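Local coordinates for hypothetical protein (Shewanella denitrificans, PDB 2OQM), which is of unknown function but belongs to the DUF1993 family and is assigned to the DinB group of helical-bundle proteins, at residues L69-Q74 with H97-T102. Residues are numbered along the deposited sequence; the frame is centred on the assembly and turned at random.
Sequences LIRQVQ and HDDSET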
ATOM      1  N   LEU A  69       3.490   5.202  16.705  1.00 23.74           N
ATOM      2  CA  LEU A  69       2.265   4.540  16.290  1.00 23.56           C
ATOM      3  C   LEU A  69       1.081   5.513  16.228  1.00 24.52           C
ATOM      4  O   LEU A  69       0.312   5.478  15.297  1.00 23.03           O
ATOM      5  CB  LEU A  69       1.961   3.319  17.191  1.00 23.88           C
ATOM      6  CG  LEU A  69       0.681   2.514  16.928  1.00 26.32           C
ATOM      7  CD1 LEU A  69       0.691   1.942  15.474  1.00 25.43           C
ATOM      8  CD2 LEU A  69       0.616   1.392  17.957  1.00 24.99           C
ATOM      9  N   ILE A  70       0.963   6.384  17.228  1.00 21.77           N
ATOM     10  CA  ILE A  70      -0.101   7.394  17.258  1.00 22.80           C
ATOM     11  C   ILE A  70      -0.043   8.201  15.946  1.00 24.49           C
ATOM     12  O   ILE A  70      -1.046   8.410  15.259  1.00 23.69           O
ATOM     13  CB  ILE A  70       0.081   8.328  18.429  1.00 24.82           C
ATOM     14  CG1 ILE A  70      -0.261   7.644  19.750  1.00 27.30           C
ATOM     15  CG2 ILE A  70      -0.830   9.577  18.232  1.00 26.00           C
ATOM     16  CD1 ILE A  70       0.358   8.317  21.034  1.00 25.31           C
ATOM     17  N   ARG A  71       1.163   8.590  15.565  1.00 25.08           N
ATOM     18  CA  ARG A  71       1.349   9.403  14.377  1.00 23.18           C
ATOM     19  C   ARG A  71       1.046   8.680  13.093  1.00 23.33           C
ATOM     20  O   ARG A  71       0.432   9.218  12.189  1.00 23.56           O
ATOM     21  CB  ARG A  71       2.779   9.982  14.320  1.00 27.39           C
ATOM     22  CG  ARG A  71       3.087  11.003  15.349  1.00 32.91           C
ATOM     23  CD  ARG A  71       2.413  12.338  15.067  1.00 44.77           C
ATOM     24  NE  ARG A  71       2.923  13.073  13.915  1.00 53.33           N
ATOM     25  CZ  ARG A  71       2.197  13.504  12.869  1.00 54.60           C
ATOM     26  NH1 ARG A  71       0.882  13.266  12.781  1.00 53.21           N
ATOM     27  NH2 ARG A  71       2.797  14.212  11.895  1.00 50.10           N
ATOM     28  N   GLN A  72       1.438   7.420  12.998  1.00 24.21           N
ATOM     29  CA  GLN A  72       1.107   6.630  11.838  1.00 25.16           C
ATOM     30  C   GLN A  72      -0.401   6.592  11.627  1.00 26.41           C
ATOM     31  O   GLN A  72      -0.841   6.645  10.473  1.00 26.54           O
ATOM     32  CB  GLN A  72       1.620   5.185  11.967  1.00 24.23           C
ATOM     33  CG  GLN A  72       3.125   4.971  12.084  1.00 27.57           C
ATOM     34  CD  GLN A  72       3.852   5.525  10.876  1.00 27.46           C
ATOM     35  OE1 GLN A  72       3.352   5.413   9.762  1.00 28.08           O
ATOM     36  NE2 GLN A  72       5.030   6.119  11.084  1.00 27.60           N
ATOM     37  N   VAL A  73      -1.168   6.416  12.706  1.00 24.60           N
ATOM     38  CA  VAL A  73      -2.636   6.313  12.616  1.00 24.22           C
ATOM     39  C   VAL A  73      -3.180   7.653  12.148  1.00 24.47           C
ATOM     40  O   VAL A  73      -4.022   7.701  11.241  1.00 26.07           O
ATOM     41  CB  VAL A  73      -3.265   5.861  13.937  1.00 24.48           C
ATOM     42  CG1 VAL A  73      -4.794   5.968  13.930  1.00 21.44           C
ATOM     43  CG2 VAL A  73      -2.801   4.381  14.258  1.00 25.52           C
ATOM     44  N   GLN A  74      -2.676   8.728  12.727  1.00 24.80           N
ATOM     45  CA  GLN A  74      -3.117  10.054  12.360  1.00 25.33           C
ATOM     46  C   GLN A  74      -2.843  10.337  10.874  1.00 23.03           C
ATOM     47  O   GLN A  74      -3.709  10.875  10.160  1.00 25.13           O
ATOM     48  CB  GLN A  74      -2.419  11.113  13.242  1.00 22.47           C
ATOM     49  CG  GLN A  74      -2.757  11.046  14.745  1.00 22.30           C
ATOM     50  CD  GLN A  74      -1.917  11.959  15.602  1.00 26.12           C
ATOM     51  OE1 GLN A  74      -0.779  12.238  15.271  1.00 27.08           O
ATOM     52  NE2 GLN A  74      -2.492  12.451  16.707  1.00 26.84           N
ATOM     53  N   HIS A  97      -8.286  18.407  12.129  1.00 54.66           N
ATOM     54  CA  HIS A  97      -7.838  17.694  13.330  1.00 54.06           C
ATOM     55  C   HIS A  97      -6.503  18.300  13.776  1.00 54.76           C
ATOM     56  O   HIS A  97      -5.578  18.420  12.972  1.00 56.49           O
ATOM     57  CB  HIS A  97      -7.675  16.203  13.021  1.00 52.93           C
ATOM     58  CG  HIS A  97      -8.945  15.508  12.619  1.00 51.89           C
ATOM     59  ND1 HIS A  97      -9.185  15.077  11.326  1.00 54.48           N
ATOM     60  CD2 HIS A  97     -10.021  15.123  13.348  1.00 48.42           C
ATOM     61  CE1 HIS A  97     -10.360  14.464  11.271  1.00 53.55           C
ATOM     62  NE2 HIS A  97     -10.889  14.481  12.486  1.00 51.64           N
ATOM     63  N   ASP A  98      -6.407  18.692  15.046  1.00 55.25           N
ATOM     64  CA  ASP A  98      -5.156  19.239  15.608  1.00 54.81           C
ATOM     65  C   ASP A  98      -4.084  18.192  16.012  1.00 53.14           C
ATOM     66  O   ASP A  98      -3.014  18.570  16.501  1.00 55.15           O
ATOM     67  CB  ASP A  98      -5.466  20.132  16.816  1.00 56.14           C
ATOM     68  CG  ASP A  98      -5.944  19.344  18.034  1.00 65.27           C
ATOM     69  OD1 ASP A  98      -6.202  18.116  17.917  1.00 69.98           O
ATOM     70  OD2 ASP A  98      -6.059  19.970  19.119  1.00 78.00           O
ATOM     71  N   ASP A  99      -4.370  16.903  15.839  1.00 46.89           N
ATOM     72  CA  ASP A  99      -3.407  15.841  16.168  1.00 43.32           C
ATOM     73  C   ASP A  99      -3.021  15.776  17.638  1.00 41.57           C
ATOM     74  O   ASP A  99      -1.895  15.449  17.990  1.00 39.88           O
ATOM     75  CB  ASP A  99      -2.162  15.944  15.304  1.00 43.60           C
ATOM     76  CG  ASP A  99      -2.409  15.478  13.869  1.00 46.79           C
ATOM     77  OD1 ASP A  99      -3.369  14.706  13.628  1.00 46.02           O
ATOM     78  OD2 ASP A  99      -1.623  15.860  12.988  1.00 51.47           O
ATOM     79  N   SER A 100      -3.989  16.045  18.494  1.00 41.74           N
ATOM     80  CA  SER A 100      -3.757  16.072  19.934  1.00 41.86           C
ATOM     81  C   SER A 100      -3.907  14.711  20.623  1.00 39.37           C
ATOM     82  O   SER A 100      -3.742  14.622  21.843  1.00 39.62           O
ATOM     83  CB  SER A 100      -4.773  17.034  20.557  1.00 42.62           C
ATOM     84  OG  SER A 100      -6.106  16.602  20.237  1.00 50.24           O
ATOM     85  N   GLU A 101      -4.267  13.664  19.867  1.00 35.16           N
ATOM     86  CA  GLU A 101      -4.622  12.378  20.465  1.00 33.91           C
ATOM     87  C   GLU A 101      -3.443  11.746  21.180  1.00 35.09           C
ATOM     88  O   GLU A 101      -2.320  11.739  20.665  1.00 36.16           O
ATOM     89  CB  GLU A 101      -5.088  11.383  19.395  1.00 32.10           C
ATOM     90  CG  GLU A 101      -6.392  11.719  18.699  1.00 34.79           C
ATOM     91  CD  GLU A 101      -6.267  12.550  17.440  1.00 36.91           C
ATOM     92  OE1 GLU A 101      -5.169  13.024  17.135  1.00 30.52           O
ATOM     93  OE2 GLU A 101      -7.304  12.774  16.775  1.00 32.16           O
ATOM     94  N   THR A 102      -3.696  11.201  22.358  1.00 33.97           N
ATOM     95  CA  THR A 102      -2.669  10.482  23.099  1.00 35.96           C
ATOM     96  C   THR A 102      -3.115   9.096  23.535  1.00 35.61           C
ATOM     97  O   THR A 102      -2.298   8.309  24.011  1.00 36.99           O
ATOM     98  CB  THR A 102      -2.207  11.296  24.343  1.00 35.86           C
ATOM     99  OG1 THR A 102      -3.321  11.584  25.194  1.00 37.18           O
ATOM    100  CG2 THR A 102      -1.589  12.614  23.925  1.00 35.82           C
TER
HETATM  101  O   HOH W   1      -1.258  14.079  10.597  1.00 55.01           O
HETATM  102  O   HOH W   2      -0.907  13.413  19.399  1.00 53.74           O
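The side-chain amide of Gln-74 lies against the carboxylate of Asp-99, the two planes stacked and 25° apart. The closest approach in this stack is 3.7 Å, between Gln-74 CD and Asp-99 OD1. At the edge of the Arg-71 guanidinium, in its plane, sit Gln-74 OE1 and a water. The bond from Arg-71 NH1 to Gln-74 OE1 is 3.2 Å and fairly straight at 163°. Asp-99 OD2 approaches the guanidinium obliquely. Its salt bridge with Arg-71 NH1 is long, 3.6 Å, and no N-H points at the oxygen. The water at the guanidinium edge accepts from Arg-71 NH1 and donates to Asp-99 OD2, so it supplies the directed link that the ion pair lacks. Bends at chi2 and chi3 swing the outward-reaching arginine round so that NH1 comes beside Gln-74 OE1.

Gln-74 extends beyond CG and carries NE2 to the loop. There NE2 donates to Glu-101 OE1 at 2.8 Å, on the anti side but 26° out of the carboxylate plane; the bond is short but bent. A second, weak bond reaches the backbone O of Asp-99. Another water accepts from NE2 and donates to that O. Both polar atoms of this buried amide are therefore satisfied, and these bonds fix its rotation. Nearby, Ile-70 CG2 packs 3.6 Å from Glu-101 O.

The contact joins the first turns of helix 69-87 to the irregular end of the loop that leads into helix 104-119. Arg-110 of that helix forms salt bridges with both Asp-99 OD1 and Glu-101 OE1. On other sides of helix 69-87, Leu-69 and Val-73 pack on helix 13-50, while Leu-69 and Gln-72 touch helix 146-172. These four helices form a bundle consistent with the DinB fold, with the loop on its outer side.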